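Long-range contacts in putative pyrroline carboxylate reductase (Streptococcus pyogenes, PDB 2AHR), which probably catalyses the NAD(P)H-dependent reduction of 1-pyrroline-5-carboxylate to L-proline, the last step of proline biosynthesis: residues E[59-64]-E[82-87]; E[106-111]-E[127-132]. All blocks are in the same frame, centred on the assembly; numbering follows the deposited sequence.

Interaction 1. Residues E[59-64]-E[82-87]; sequences DQVDLV and FKQPII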
ATOM      1  N   ASP E  59       3.642  -9.214  57.430  1.00 58.73           N
ATOM      2  CA  ASP E  59       3.454  -9.152  58.887  1.00 58.95           C
ATOM      3  C   ASP E  59       4.347  -8.147  59.651  1.00 58.71           C
ATOM      4  O   ASP E  59       4.065  -7.818  60.809  1.00 58.70           O
ATOM      5  CB  ASP E  59       3.569 -10.563  59.496  1.00 59.28           C
ATOM      6  CG  ASP E  59       2.499 -11.533  58.966  1.00 60.25           C
ATOM      7  OD1 ASP E  59       1.391 -11.092  58.564  1.00 60.04           O
ATOM      8  OD2 ASP E  59       2.772 -12.752  58.955  1.00 61.22           O
ATOM      9  N   GLN E  60       5.403  -7.648  59.009  1.00 58.24           N
ATOM     10  CA  GLN E  60       6.356  -6.733  59.665  1.00 57.50           C
ATOM     11  C   GLN E  60       6.424  -5.303  59.085  1.00 56.86           C
ATOM     12  O   GLN E  60       7.095  -4.428  59.638  1.00 56.86           O
ATOM     13  CB  GLN E  60       7.757  -7.363  59.673  1.00 58.06           C
ATOM     14  CG  GLN E  60       8.195  -7.970  58.333  1.00 58.34           C
ATOM     15  CD  GLN E  60       9.580  -8.595  58.380  1.00 59.63           C
ATOM     16  OE1 GLN E  60       9.781  -9.717  57.912  1.00 59.57           O
ATOM     17  NE2 GLN E  60      10.546  -7.867  58.938  1.00 59.78           N
ATOM     18  N   VAL E  61       5.705  -5.068  57.990  1.00 55.77           N
ATOM     19  CA  VAL E  61       5.868  -3.864  57.176  1.00 54.51           C
ATOM     20  C   VAL E  61       4.744  -2.822  57.365  1.00 53.74           C
ATOM     21  O   VAL E  61       3.623  -3.184  57.710  1.00 53.99           O
ATOM     22  CB  VAL E  61       6.030  -4.329  55.710  1.00 54.70           C
ATOM     23  CG1 VAL E  61       5.157  -3.570  54.751  1.00 54.47           C
ATOM     24  CG2 VAL E  61       7.488  -4.363  55.317  1.00 53.31           C
ATOM     25  N   ASP E  62       5.046  -1.537  57.159  1.00 52.63           N
ATOM     26  CA  ASP E  62       4.037  -0.452  57.281  1.00 51.98           C
ATOM     27  C   ASP E  62       3.359  -0.079  55.965  1.00 50.84           C
ATOM     28  O   ASP E  62       2.346   0.626  55.954  1.00 50.62           O
ATOM     29  CB  ASP E  62       4.657   0.824  57.853  1.00 52.11           C
ATOM     30  CG  ASP E  62       5.416   0.581  59.130  1.00 54.16           C
ATOM     31  OD1 ASP E  62       4.777   0.550  60.208  1.00 56.92           O
ATOM     32  OD2 ASP E  62       6.653   0.425  59.052  1.00 55.23           O
ATOM     33  N   LEU E  63       3.949  -0.536  54.866  1.00 49.89           N
ATOM     34  CA  LEU E  63       3.529  -0.185  53.520  1.00 48.94           C
ATOM     35  C   LEU E  63       4.093  -1.232  52.583  1.00 48.12           C
ATOM     36  O   LEU E  63       5.262  -1.595  52.691  1.00 48.52           O
ATOM     37  CB  LEU E  63       4.069   1.198  53.159  1.00 49.13           C
ATOM     38  CG  LEU E  63       3.688   1.843  51.822  1.00 49.84           C
ATOM     39  CD1 LEU E  63       2.258   2.366  51.823  1.00 50.43           C
ATOM     40  CD2 LEU E  63       4.649   2.975  51.517  1.00 49.12           C
ATOM     41  N   VAL E  64       3.256  -1.733  51.681  1.00 46.95           N
ATOM     42  CA  VAL E  64       3.685  -2.690  50.658  1.00 46.04           C
ATOM     43  C   VAL E  64       3.759  -2.026  49.275  1.00 45.78           C
ATOM     44  O   VAL E  64       2.910  -1.198  48.913  1.00 45.01           O
ATOM     45  CB  VAL E  64       2.734  -3.909  50.614  1.00 45.84           C
ATOM     46  CG1 VAL E  64       2.957  -4.756  49.362  1.00 45.59           C
ATOM     47  CG2 VAL E  64       2.898  -4.750  51.881  1.00 46.00           C
ATOM     48  N   PHE E  82      -3.526  -8.837  53.704  1.00 53.94           N
ATOM     49  CA  PHE E  82      -2.848  -7.540  53.804  1.00 52.72           C
ATOM     50  C   PHE E  82      -3.340  -6.720  54.999  1.00 52.48           C
ATOM     51  O   PHE E  82      -4.484  -6.859  55.423  1.00 52.73           O
ATOM     52  CB  PHE E  82      -2.915  -6.771  52.469  1.00 51.78           C
ATOM     53  CG  PHE E  82      -2.017  -7.348  51.398  1.00 50.18           C
ATOM     54  CD1 PHE E  82      -2.492  -8.315  50.511  1.00 48.99           C
ATOM     55  CD2 PHE E  82      -0.681  -6.940  51.289  1.00 49.15           C
ATOM     56  CE1 PHE E  82      -1.659  -8.866  49.525  1.00 47.85           C
ATOM     57  CE2 PHE E  82       0.160  -7.482  50.306  1.00 47.04           C
ATOM     58  CZ  PHE E  82      -0.334  -8.452  49.428  1.00 47.71           C
ATOM     59  N   LYS E  83      -2.460  -5.878  55.538  1.00 51.95           N
ATOM     60  CA  LYS E  83      -2.651  -5.259  56.846  1.00 51.69           C
ATOM     61  C   LYS E  83      -2.222  -3.786  56.859  1.00 51.32           C
ATOM     62  O   LYS E  83      -2.258  -3.116  57.904  1.00 51.27           O
ATOM     63  CB  LYS E  83      -1.828  -6.033  57.882  1.00 52.31           C
ATOM     64  CG  LYS E  83      -2.158  -7.534  57.975  1.00 53.88           C
ATOM     65  CD  LYS E  83      -0.930  -8.352  58.407  1.00 56.83           C
ATOM     66  CE  LYS E  83      -1.314  -9.609  59.215  1.00 58.71           C
ATOM     67  NZ  LYS E  83      -2.177 -10.609  58.481  1.00 58.73           N
ATOM     68  N   GLN E  84      -1.809  -3.291  55.691  1.00 50.30           N
ATOM     69  CA  GLN E  84      -1.273  -1.934  55.546  1.00 49.04           C
ATOM     70  C   GLN E  84      -1.619  -1.381  54.169  1.00 47.90           C
ATOM     71  O   GLN E  84      -2.053  -2.145  53.302  1.00 47.87           O
ATOM     72  CB  GLN E  84       0.244  -1.951  55.706  1.00 49.05           C
ATOM     73  CG  GLN E  84       0.947  -2.807  54.681  1.00 49.13           C
ATOM     74  CD  GLN E  84       0.833  -4.275  55.001  1.00 50.00           C
ATOM     75  OE1 GLN E  84       0.086  -5.009  54.348  1.00 50.33           O
ATOM     76  NE2 GLN E  84       1.568  -4.716  56.020  1.00 50.12           N
ATOM     77  N   PRO E  85      -1.409  -0.059  53.953  1.00 46.79           N
ATOM     78  CA  PRO E  85      -1.632   0.490  52.609  1.00 45.82           C
ATOM     79  C   PRO E  85      -0.724  -0.189  51.570  1.00 44.94           C
ATOM     80  O   PRO E  85       0.368  -0.656  51.900  1.00 44.41           O
ATOM     81  CB  PRO E  85      -1.267   1.973  52.770  1.00 46.08           C
ATOM     82  CG  PRO E  85      -1.438   2.250  54.233  1.00 46.17           C
ATOM     83  CD  PRO E  85      -0.972   0.988  54.899  1.00 46.27           C
ATOM     84  N   ILE E  86      -1.199  -0.275  50.332  1.00 43.77           N
ATOM     85  CA  ILE E  86      -0.453  -0.928  49.264  1.00 42.50           C
ATOM     86  C   ILE E  86      -0.318   0.015  48.068  1.00 41.89           C
ATOM     87  O   ILE E  86      -1.264   0.731  47.716  1.00 41.22           O
ATOM     88  CB  ILE E  86      -1.151  -2.243  48.823  1.00 42.66           C
ATOM     89  CG1 ILE E  86      -1.291  -3.210  50.004  1.00 43.17           C
ATOM     90  CG2 ILE E  86      -0.405  -2.928  47.682  1.00 41.42           C
ATOM     91  CD1 ILE E  86      -2.457  -4.187  49.842  1.00 43.36           C
ATOM     92  N   ILE E  87       0.870   0.004  47.457  1.00 41.22           N
ATOM     93  CA  ILE E  87       1.129   0.710  46.208  1.00 39.76           C
ATOM     94  C   ILE E  87       1.322  -0.297  45.089  1.00 39.01           C
ATOM     95  O   ILE E  87       2.197  -1.171  45.166  1.00 38.55           O
ATOM     96  CB  ILE E  87       2.392   1.609  46.296  1.00 40.30           C
ATOM     97  CG1 ILE E  87       2.279   2.626  47.445  1.00 40.38           C
ATOM     98  CG2 ILE E  87       2.662   2.316  44.953  1.00 38.61           C
ATOM     99  CD1 ILE E  87       3.642   3.174  47.916  1.00 41.62           C
TER
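Gln84 packs against the backbone of Val61 to Leu63. Its chi1 of 61° tucks CG in over the backbone, and the bend at chi2 (-77°) turns the amide toward Val61 O and Val64. CB rests 3.3 Å from Asp62 O, and CG lies against Leu63 N and CA. Gln84 NE2 donates to Val61 O at 3.1 Å; the bond is straight, but the donor stands above the carbonyl plane. NE2 also bonds to Ile58 O. OE1 takes Lys83 N at 2.9 Å, so both ends of the amide are held.

Val64 is the bump that meets this amide: CG2 lies against its OE1 and CD, and CG1 reaches Phe82 CE2 at 4.0 Å. Ile86 lies beside Val64 and points the same way. On the face of Leu63, CD1 packs on Pro85 CB and CD2 meets Ile87 CD1, both at 3.7 Å. Leu143 and Val140 of helix 134-145 cover this side.

At the exposed end, Asp59 and Lys83 form a long salt bridge, and Asp59 OD1 also bonds to Gln55. Two backbone bonds, Val64 N to Pro85 O and Ile87 N to Val64 O, align the strands in parallel. This is the pairing of a beta-alpha-beta unit, with helix 73-77 in the connection from strand 63-66 to strand 86-88, in the Rossmann fold that binds NADP.

Interaction 2. Residues E[106-111]-E[127-132]; sequences LPLLRI and TGNALV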
ATOM      1  N   LEU E 106      -8.548  -1.336  52.814  1.00 48.82           N
ATOM      2  CA  LEU E 106      -7.173  -0.842  52.689  1.00 47.64           C
ATOM      3  C   LEU E 106      -7.056   0.447  51.864  1.00 46.70           C
ATOM      4  O   LEU E 106      -7.671   0.567  50.799  1.00 46.78           O
ATOM      5  CB  LEU E 106      -6.257  -1.930  52.129  1.00 47.20           C
ATOM      6  CG  LEU E 106      -6.210  -3.191  53.000  1.00 48.24           C
ATOM      7  CD1 LEU E 106      -5.527  -4.337  52.274  1.00 47.60           C
ATOM      8  CD2 LEU E 106      -5.546  -2.920  54.361  1.00 48.34           C
ATOM      9  N   PRO E 107      -6.282   1.426  52.368  1.00 45.55           N
ATOM     10  CA  PRO E 107      -5.900   2.534  51.494  1.00 44.54           C
ATOM     11  C   PRO E 107      -5.009   1.975  50.385  1.00 43.45           C
ATOM     12  O   PRO E 107      -4.052   1.266  50.667  1.00 42.93           O
ATOM     13  CB  PRO E 107      -5.105   3.467  52.426  1.00 44.69           C
ATOM     14  CG  PRO E 107      -5.547   3.058  53.846  1.00 44.90           C
ATOM     15  CD  PRO E 107      -5.733   1.576  53.730  1.00 45.10           C
ATOM     16  N   LEU E 108      -5.355   2.255  49.132  1.00 42.26           N
ATOM     17  CA  LEU E 108      -4.590   1.731  47.998  1.00 41.09           C
ATOM     18  C   LEU E 108      -4.177   2.852  47.066  1.00 40.22           C
ATOM     19  O   LEU E 108      -4.958   3.793  46.792  1.00 39.72           O
ATOM     20  CB  LEU E 108      -5.375   0.663  47.221  1.00 40.86           C
ATOM     21  CG  LEU E 108      -5.949  -0.554  47.973  1.00 40.30           C
ATOM     22  CD1 LEU E 108      -7.026  -1.212  47.141  1.00 39.41           C
ATOM     23  CD2 LEU E 108      -4.865  -1.563  48.375  1.00 39.86           C
ATOM     24  N   LEU E 109      -2.944   2.744  46.585  1.00 38.75           N
ATOM     25  CA  LEU E 109      -2.388   3.744  45.680  1.00 37.53           C
ATOM     26  C   LEU E 109      -1.847   3.119  44.422  1.00 37.02           C
ATOM     27  O   LEU E 109      -1.353   1.986  44.437  1.00 36.66           O
ATOM     28  CB  LEU E 109      -1.287   4.566  46.363  1.00 37.45           C
ATOM     29  CG  LEU E 109      -1.741   5.362  47.585  1.00 36.65           C
ATOM     30  CD1 LEU E 109      -1.353   4.618  48.863  1.00 37.01           C
ATOM     31  CD2 LEU E 109      -1.187   6.772  47.567  1.00 35.70           C
ATOM     32  N   ARG E 110      -1.956   3.868  43.327  1.00 35.95           N
ATOM     33  CA  ARG E 110      -1.311   3.494  42.081  1.00 35.36           C
ATOM     34  C   ARG E 110      -0.231   4.495  41.673  1.00 34.82           C
ATOM     35  O   ARG E 110      -0.443   5.714  41.734  1.00 34.60           O
ATOM     36  CB  ARG E 110      -2.335   3.385  40.933  1.00 35.36           C
ATOM     37  CG  ARG E 110      -3.133   2.107  40.895  1.00 35.57           C
ATOM     38  CD  ARG E 110      -4.045   2.101  39.658  1.00 36.82           C
ATOM     39  NE  ARG E 110      -3.325   1.787  38.418  1.00 36.77           N
ATOM     40  CZ  ARG E 110      -3.875   1.841  37.204  1.00 38.13           C
ATOM     41  NH1 ARG E 110      -5.146   2.209  37.052  1.00 36.20           N
ATOM     42  NH2 ARG E 110      -3.153   1.519  36.142  1.00 38.94           N
ATOM     43  N   ILE E 111       0.905   3.957  41.231  1.00 33.85           N
ATOM     44  CA  ILE E 111       1.937   4.734  40.562  1.00 33.73           C
ATOM     45  C   ILE E 111       2.215   4.217  39.138  1.00 33.85           C
ATOM     46  O   ILE E 111       2.013   3.015  38.822  1.00 33.91           O
ATOM     47  CB  ILE E 111       3.265   4.799  41.385  1.00 34.02           C
ATOM     48  CG1 ILE E 111       3.884   3.405  41.541  1.00 32.90           C
ATOM     49  CG2 ILE E 111       3.036   5.510  42.734  1.00 32.97           C
ATOM     50  CD1 ILE E 111       5.329   3.407  42.158  1.00 33.00           C
ATOM     51  N   THR E 127      -1.848   8.202  42.140  1.00 36.79           N
ATOM     52  CA  THR E 127      -3.226   8.413  42.573  1.00 37.18           C
ATOM     53  C   THR E 127      -3.614   7.445  43.701  1.00 37.42           C
ATOM     54  O   THR E 127      -2.989   6.399  43.867  1.00 37.04           O
ATOM     55  CB  THR E 127      -4.211   8.353  41.373  1.00 36.91           C
ATOM     56  OG1 THR E 127      -5.433   8.999  41.738  1.00 38.59           O
ATOM     57  CG2 THR E 127      -4.487   6.911  40.932  1.00 34.58           C
ATOM     58  N   GLY E 128      -4.664   7.789  44.451  1.00 38.41           N
ATOM     59  CA  GLY E 128      -5.150   6.944  45.553  1.00 39.27           C
ATOM     60  C   GLY E 128      -6.657   6.712  45.597  1.00 39.78           C
ATOM     61  O   GLY E 128      -7.443   7.495  45.038  1.00 40.38           O
ATOM     62  N   ASN E 129      -7.071   5.622  46.237  1.00 39.96           N
ATOM     63  CA  ASN E 129      -8.501   5.390  46.435  1.00 40.48           C
ATOM     64  C   ASN E 129      -9.065   6.308  47.519  1.00 41.12           C
ATOM     65  O   ASN E 129      -8.334   7.107  48.124  1.00 41.18           O
ATOM     66  CB  ASN E 129      -8.854   3.901  46.656  1.00 39.83           C
ATOM     67  CG  ASN E 129      -8.341   3.339  47.982  1.00 40.51           C
ATOM     68  OD1 ASN E 129      -7.833   4.070  48.839  1.00 39.08           O
ATOM     69  ND2 ASN E 129      -8.467   2.008  48.148  1.00 40.29           N
ATOM     70  N   ALA E 130     -10.370   6.209  47.738  1.00 42.13           N
ATOM     71  CA  ALA E 130     -11.071   7.081  48.671  1.00 43.02           C
ATOM     72  C   ALA E 130     -10.619   6.892  50.142  1.00 43.78           C
ATOM     73  O   ALA E 130     -10.879   7.754  50.989  1.00 44.06           O
ATOM     74  CB  ALA E 130     -12.574   6.885  48.511  1.00 42.77           C
ATOM     75  N   LEU E 131      -9.911   5.789  50.418  1.00 44.43           N
ATOM     76  CA  LEU E 131      -9.363   5.497  51.754  1.00 45.54           C
ATOM     77  C   LEU E 131      -7.997   6.131  52.071  1.00 46.67           C
ATOM     78  O   LEU E 131      -7.516   6.050  53.215  1.00 46.51           O
ATOM     79  CB  LEU E 131      -9.279   3.989  51.975  1.00 45.41           C
ATOM     80  CG  LEU E 131     -10.623   3.311  52.242  1.00 45.84           C
ATOM     81  CD1 LEU E 131     -10.473   1.805  52.315  1.00 43.27           C
ATOM     82  CD2 LEU E 131     -11.215   3.878  53.521  1.00 45.95           C
ATOM     83  N   VAL E 132      -7.375   6.742  51.055  1.00 47.25           N
ATOM     84  CA  VAL E 132      -6.084   7.401  51.200  1.00 47.70           C
ATOM     85  C   VAL E 132      -6.256   8.830  51.704  1.00 48.53           C
ATOM     86  O   VAL E 132      -6.942   9.641  51.079  1.00 48.75           O
ATOM     87  CB  VAL E 132      -5.305   7.408  49.851  1.00 47.78           C
ATOM     88  CG1 VAL E 132      -4.050   8.294  49.948  1.00 47.07           C
ATOM     89  CG2 VAL E 132      -4.949   5.984  49.426  1.00 45.73           C
TER
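Leu109 and Gly128 form a non-hydrogen-bonded antiparallel pair, and Arg110 and Thr127 next to them form a hydrogen-bonded pair with bonds in both directions. Beyond Gly128 the chain makes a type I turn from Asn129 to Val132. Asn129 N still donates to Leu108 O at 2.8 Å. The Asn129 side chain then carries the pairing on. With chi1 at 68° its amide leans across to 106-108. ND2 gives a straight bond to Leu106 O at 3.1 Å, in the plane of both groups. OD1 accepts Leu108 N at 3.1 Å from above its carbonyl plane, and weakly accepts Leu131 N within the turn.

The turn also brings two apolar side chains back onto 106-109. Leu131 CD1 comes within 3.4 Å of Leu106 O. Val132 CG2 fits between Pro107 CB, at 3.9 Å, and Leu109 CG, at 3.8 Å. Across the other face, Thr127 CG2 touches Arg110 CB, while Arg110 NH1 pairs with Glu155.

Strand 108-112 has helix 95-102 on the face of Leu108 and Arg110 and helix 134-145 on that of Leu109. Pro107 and Val132, outside the strands, also touch helix 134-145. Strand 86-88 continues the sheet beyond 108-112.

Overall arrangement
The two contacts follow one another along the chain: interaction 1 closes before interaction 2 opens. Their centres are about 13 Å apart. Both belong to one mixed sheet, in which strands 63-66, 86-88, 108-112 and 122-128 are successive neighbours. Strands 86-88 and 108-112 join the contacts directly. Ile86 O probably accepts a bond from Leu109 N at 2.9 Å, and Phe82 packs on Leu106. Side chains of both contacts touch helix 134-145. The sheet is parallel through interaction 1 and as far as 108-112, and turns antiparallel within interaction 2. The pair thus spans the change from Rossmann-type crossovers to a hairpin, in the sheet of the NADP-binding Rossmann-type domain.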